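Hydrazine synthase subunit alpha (Candidatus Kuenenia stuttgartiensis, PDB 5C2V) is the hydrazine synthase subunit that condenses hydroxylamine, made in the gamma subunit, with ammonia to form hydrazine, and carries two c-type hemes. Local coordinates at residues 508-520 and 571-583. Numbering follows the deposited sequence.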
loop_
_atom_site.group_PDB
_atom_site.type_symbol
_atom_site.label_atom_id
_atom_site.label_comp_id
_atom_site.label_asym_id
_atom_site.label_seq_id
_atom_site.Cartn_x
_atom_site.Cartn_y
_atom_site.Cartn_z
ATOM N N TYR D 508 -24.755 11.532 20.602
ATOM C CA TYR D 508 -25.189 10.261 20.038
ATOM C C TYR D 508 -26.598 10.346 19.473
ATOM O O TYR D 508 -27.427 11.109 19.969
ATOM C CB TYR D 508 -25.127 9.160 21.093
ATOM C CG TYR D 508 -23.736 8.843 21.590
ATOM C CD1 TYR D 508 -23.006 7.796 21.043
ATOM C CD2 TYR D 508 -23.162 9.574 22.624
ATOM C CE1 TYR D 508 -21.742 7.490 21.505
ATOM C CE2 TYR D 508 -21.897 9.275 23.091
ATOM C CZ TYR D 508 -21.190 8.234 22.526
ATOM O OH TYR D 508 -19.929 7.932 22.985
ATOM N N GLN D 509 -26.869 9.563 18.433
ATOM C CA GLN D 509 -28.217 9.514 17.871
ATOM C C GLN D 509 -28.622 8.086 17.526
ATOM O O GLN D 509 -27.843 7.344 16.941
ATOM C CB GLN D 509 -28.313 10.400 16.629
ATOM C CG GLN D 509 -29.731 10.582 16.122
ATOM C CD GLN D 509 -30.638 11.214 17.160
ATOM O OE1 GLN D 509 -31.752 10.746 17.394
ATOM N NE2 GLN D 509 -30.163 12.283 17.788
ATOM N N TYR D 510 -29.844 7.702 17.880
ATOM C CA TYR D 510 -30.293 6.331 17.650
ATOM C C TYR D 510 -30.464 6.028 16.163
ATOM O O TYR D 510 -30.613 6.934 15.343
ATOM C CB TYR D 510 -31.602 6.053 18.397
ATOM C CG TYR D 510 -32.783 6.902 17.970
ATOM C CD1 TYR D 510 -33.608 6.504 16.925
ATOM C CD2 TYR D 510 -33.085 8.086 18.628
ATOM C CE1 TYR D 510 -34.692 7.273 16.537
ATOM C CE2 TYR D 510 -34.167 8.860 18.248
ATOM C CZ TYR D 510 -34.967 8.449 17.202
ATOM O OH TYR D 510 -36.044 9.214 16.821
ATOM N N VAL D 511 -30.429 4.741 15.828
ATOM C CA VAL D 511 -30.598 4.293 14.450
ATOM C C VAL D 511 -31.835 3.406 14.327
ATOM O O VAL D 511 -32.058 2.521 15.152
ATOM C CB VAL D 511 -29.353 3.523 13.953
ATOM C CG1 VAL D 511 -29.604 2.913 12.582
ATOM C CG2 VAL D 511 -28.145 4.442 13.911
ATOM N N GLU D 512 -32.636 3.652 13.293
ATOM C CA GLU D 512 -33.856 2.885 13.063
ATOM C C GLU D 512 -33.541 1.436 12.706
ATOM O O GLU D 512 -32.425 1.115 12.298
ATOM C CB GLU D 512 -34.695 3.528 11.955
ATOM C CG GLU D 512 -35.154 4.947 12.254
ATOM C CD GLU D 512 -36.233 5.007 13.319
ATOM O OE1 GLU D 512 -36.493 6.112 13.839
ATOM O OE2 GLU D 512 -36.828 3.953 13.629
ATOM N N SER D 513 -34.535 0.568 12.868
ATOM C CA SER D 513 -34.369 -0.864 12.639
ATOM C C SER D 513 -33.967 -1.200 11.203
ATOM O O SER D 513 -33.425 -2.274 10.944
ATOM C CB SER D 513 -35.660 -1.606 12.996
ATOM O OG SER D 513 -36.712 -1.253 12.115
ATOM N N ASP D 514 -34.234 -0.287 10.274
ATOM C CA ASP D 514 -33.892 -0.512 8.873
ATOM C C ASP D 514 -32.525 0.077 8.527
ATOM O O ASP D 514 -32.090 0.019 7.377
ATOM C CB ASP D 514 -34.968 0.074 7.954
ATOM C CG ASP D 514 -35.033 1.588 8.017
ATOM O OD1 ASP D 514 -34.703 2.156 9.078
ATOM O OD2 ASP D 514 -35.417 2.209 7.003
ATOM N N GLY D 515 -31.857 0.644 9.525
ATOM C CA GLY D 515 -30.520 1.181 9.340
ATOM C C GLY D 515 -30.496 2.659 9.001
ATOM O O GLY D 515 -29.439 3.220 8.714
ATOM N N SER D 516 -31.664 3.292 9.035
ATOM C CA SER D 516 -31.771 4.714 8.725
ATOM C C SER D 516 -31.632 5.569 9.977
ATOM O O SER D 516 -32.134 5.210 11.042
ATOM C CB SER D 516 -33.102 5.013 8.032
ATOM O OG SER D 516 -34.199 4.687 8.867
ATOM N N THR D 517 -30.945 6.699 9.850
ATOM C CA THR D 517 -30.797 7.618 10.972
ATOM C C THR D 517 -30.802 9.068 10.496
ATOM O O THR D 517 -30.396 9.364 9.375
ATOM C CB THR D 517 -29.503 7.343 11.769
ATOM O OG1 THR D 517 -29.481 8.158 12.947
ATOM C CG2 THR D 517 -28.272 7.638 10.925
ATOM N N VAL D 518 -31.283 9.962 11.351
ATOM C CA VAL D 518 -31.323 11.385 11.038
ATOM C C VAL D 518 -31.162 12.190 12.323
ATOM O O VAL D 518 -31.654 11.786 13.378
ATOM C CB VAL D 518 -32.643 11.772 10.322
ATOM C CG1 VAL D 518 -33.849 11.403 11.175
ATOM C CG2 VAL D 518 -32.660 13.255 9.970
ATOM N N THR D 519 -30.462 13.317 12.248
ATOM C CA THR D 519 -30.271 14.132 13.440
ATOM C C THR D 519 -30.051 15.612 13.151
ATOM O O THR D 519 -29.685 16.005 12.038
ATOM C CB THR D 519 -29.076 13.630 14.276
ATOM O OG1 THR D 519 -29.162 14.161 15.604
ATOM C CG2 THR D 519 -27.763 14.060 13.647
ATOM N N SER D 520 -30.296 16.419 14.179
ATOM C CA SER D 520 -29.966 17.837 14.174
ATOM C C SER D 520 -28.739 18.056 15.051
ATOM O O SER D 520 -28.596 17.424 16.097
ATOM C CB SER D 520 -31.144 18.675 14.678
ATOM O OG SER D 520 -32.326 18.392 13.952
ATOM N N ASN D 571 -32.576 3.617 -4.494
ATOM C CA ASN D 571 -33.923 3.989 -4.105
ATOM C C ASN D 571 -34.254 3.283 -2.803
ATOM O O ASN D 571 -34.319 2.054 -2.742
ATOM C CB ASN D 571 -34.927 3.625 -5.199
ATOM C CG ASN D 571 -36.247 4.358 -5.052
ATOM O OD1 ASN D 571 -36.348 5.336 -4.312
ATOM N ND2 ASN D 571 -37.266 3.889 -5.764
ATOM N N ILE D 572 -34.468 4.077 -1.760
ATOM C CA ILE D 572 -34.641 3.555 -0.414
ATOM C C ILE D 572 -35.753 4.303 0.299
ATOM O O ILE D 572 -35.752 5.532 0.356
ATOM C CB ILE D 572 -33.343 3.672 0.422
ATOM C CG1 ILE D 572 -32.196 2.896 -0.231
ATOM C CG2 ILE D 572 -33.571 3.175 1.841
ATOM C CD1 ILE D 572 -30.908 2.934 0.561
ATOM N N HIS D 573 -36.703 3.556 0.846
ATOM C CA HIS D 573 -37.774 4.156 1.619
ATOM C C HIS D 573 -37.431 3.972 3.090
ATOM O O HIS D 573 -37.506 2.866 3.623
ATOM C CB HIS D 573 -39.113 3.514 1.262
ATOM C CG HIS D 573 -40.301 4.200 1.858
ATOM N ND1 HIS D 573 -41.591 3.768 1.645
ATOM C CD2 HIS D 573 -40.397 5.290 2.660
ATOM C CE1 HIS D 573 -42.432 4.558 2.289
ATOM N NE2 HIS D 573 -41.732 5.489 2.912
ATOM N N ALA D 574 -37.062 5.069 3.742
ATOM C CA ALA D 574 -36.451 4.999 5.062
ATOM C C ALA D 574 -37.374 5.508 6.159
ATOM O O ALA D 574 -38.175 6.417 5.941
ATOM C CB ALA D 574 -35.144 5.783 5.071
ATOM N N LYS D 575 -37.246 4.915 7.342
ATOM C CA LYS D 575 -38.034 5.323 8.496
ATOM C C LYS D 575 -37.629 6.710 8.983
ATOM O O LYS D 575 -38.453 7.454 9.515
ATOM C CB LYS D 575 -37.885 4.311 9.634
ATOM C CG LYS D 575 -38.486 2.944 9.351
ATOM C CD LYS D 575 -38.485 2.086 10.608
ATOM C CE LYS D 575 -39.142 0.737 10.367
ATOM N NZ LYS D 575 -39.230 -0.061 11.621
ATOM N N ALA D 576 -36.357 7.048 8.799
ATOM C CA ALA D 576 -35.818 8.318 9.275
ATOM C C ALA D 576 -36.421 9.508 8.535
ATOM O O ALA D 576 -36.500 10.609 9.079
ATOM C CB ALA D 576 -34.304 8.329 9.139
ATOM N N LEU D 577 -36.847 9.273 7.297
ATOM C CA LEU D 577 -37.439 10.316 6.463
ATOM C C LEU D 577 -38.659 10.950 7.125
ATOM O O LEU D 577 -38.965 12.120 6.893
ATOM C CB LEU D 577 -37.826 9.743 5.096
ATOM C CG LEU D 577 -38.418 10.709 4.067
ATOM C CD1 LEU D 577 -37.428 11.812 3.727
ATOM C CD2 LEU D 577 -38.843 9.960 2.812
ATOM N N TYR D 578 -39.348 10.173 7.953
ATOM C CA TYR D 578 -40.558 10.645 8.615
ATOM C C TYR D 578 -40.267 11.232 9.992
ATOM O O TYR D 578 -41.159 11.773 10.645
ATOM C CB TYR D 578 -41.573 9.505 8.723
ATOM C CG TYR D 578 -42.024 8.982 7.378
ATOM C CD1 TYR D 578 -41.301 8.000 6.713
ATOM C CD2 TYR D 578 -43.165 9.481 6.764
ATOM C CE1 TYR D 578 -41.705 7.526 5.478
ATOM C CE2 TYR D 578 -43.578 9.014 5.532
ATOM C CZ TYR D 578 -42.845 8.036 4.893
ATOM O OH TYR D 578 -43.255 7.567 3.666
ATOM N N ASN D 579 -39.019 11.124 10.435
ATOM C CA ASN D 579 -38.605 11.739 11.691
ATOM C C ASN D 579 -37.920 13.086 11.465
ATOM O O ASN D 579 -37.457 13.719 12.415
ATOM C CB ASN D 579 -37.675 10.803 12.466
ATOM C CG ASN D 579 -37.633 11.117 13.953
ATOM O OD1 ASN D 579 -38.502 11.815 14.475
ATOM N ND2 ASN D 579 -36.623 10.597 14.643
ATOM N N TRP D 580 -37.860 13.528 10.212
ATOM C CA TRP D 580 -37.042 14.686 9.856
ATOM C C TRP D 580 -37.770 16.025 10.036
ATOM O O TRP D 580 -37.498 16.752 10.991
ATOM C CB TRP D 580 -36.569 14.545 8.408
ATOM C CG TRP D 580 -35.369 15.367 8.058
ATOM C CD1 TRP D 580 -34.665 16.196 8.883
ATOM C CD2 TRP D 580 -34.719 15.422 6.784
ATOM N NE1 TRP D 580 -33.621 16.771 8.197
ATOM C CE2 TRP D 580 -33.633 16.312 6.905
ATOM C CE3 TRP D 580 -34.953 14.809 5.550
ATOM C CZ2 TRP D 580 -32.784 16.602 5.840
ATOM C CZ3 TRP D 580 -34.111 15.099 4.494
ATOM C CH2 TRP D 580 -33.039 15.987 4.645
ATOM N N TRP D 581 -38.678 16.361 9.121
ATOM C CA TRP D 581 -39.535 17.528 9.312
ATOM C C TRP D 581 -40.997 17.172 9.037
ATOM O O TRP D 581 -41.405 17.070 7.879
ATOM C CB TRP D 581 -39.055 18.655 8.383
ATOM C CG TRP D 581 -39.897 19.898 8.352
ATOM C CD1 TRP D 581 -40.686 20.381 9.349
ATOM C CD2 TRP D 581 -40.022 20.819 7.258
ATOM N NE1 TRP D 581 -41.298 21.545 8.947
ATOM C CE2 TRP D 581 -40.908 21.834 7.668
ATOM C CE3 TRP D 581 -39.469 20.884 5.976
ATOM C CZ2 TRP D 581 -41.257 22.901 6.840
ATOM C CZ3 TRP D 581 -39.821 21.942 5.153
ATOM C CH2 TRP D 581 -40.704 22.935 5.590
ATOM N N TYR D 582 -41.787 16.996 10.096
ATOM C CA TYR D 582 -43.229 16.783 9.949
ATOM C C TYR D 582 -44.129 17.962 10.353
ATOM O O TYR D 582 -45.352 17.854 10.271
ATOM C CB TYR D 582 -43.666 15.515 10.704
ATOM C CG TYR D 582 -43.086 15.313 12.089
ATOM C CD1 TYR D 582 -41.831 14.744 12.263
ATOM C CD2 TYR D 582 -43.817 15.644 13.222
ATOM C CE1 TYR D 582 -41.306 14.539 13.525
ATOM C CE2 TYR D 582 -43.300 15.442 14.490
ATOM C CZ TYR D 582 -42.044 14.892 14.635
ATOM O OH TYR D 582 -41.525 14.689 15.894
ATOM N N ASP D 583 -43.546 19.074 10.795
ATOM C CA ASP D 583 -44.350 20.174 11.341
ATOM C C ASP D 583 -44.154 21.488 10.580
ATOM O O ASP D 583 -43.026 21.901 10.324
ATOM C CB ASP D 583 -44.019 20.380 12.821
ATOM C CG ASP D 583 -45.146 21.046 13.587
ATOM O OD1 ASP D 583 -46.022 21.665 12.948
ATOM O OD2 ASP D 583 -45.154 20.950 14.833
#
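Lys575 lays its side chain along Glu512 and Asp514 to end at Ser513. CB lies 3.8 Å from CG of Glu512; CG passes the carboxylate of Asp514; CD comes beside OE2 of Glu512. Because the chain is extended beyond CG (chi2 -171°), NZ arrives at Ser513, the second residue of the turn 512-515, and donates to its OG at 2.8 Å. Both carboxylates lie beside the aliphatic part on its turn-facing side, the nearest oxygen, Glu512 OE2, 5.1 Å from NZ, too far for an ion pair.

The backbone N of Lys575 donates to OD2 of Asp514 at 3.3 Å with a nearly straight N-H (160°), on the syn side but tilted out of the carboxylate plane. The other oxygen, OD1, accepts from both N and OG of Ser516, the first bond closing an Asx turn. Ser516 OG accepts from Ala576 N at 3.2 Å, so Asp514 orients a serine that grips the next amide.

Val518 splits its branches: CG1 packs on Ala576 CB at 3.7 Å, while CG2, anti to the backbone N, sits over a face of the Trp580 indole, 3.9 Å from the five-ring centroid, a CH-pi contact. Trp580 NE1 is hydrogen-bonded to Thr430 OG1, and its ring stacks on Trp85 of the gamma subunit.

The 512-515 type I turn, closed by Gly515 N to Glu512 O at 2.9 Å, overlaps the Asx turn of Asp514 and joins strands 503-510 and 517-522 of the heme-binding middle domain; it is met by a loop that also contacts the gamma and beta subunits.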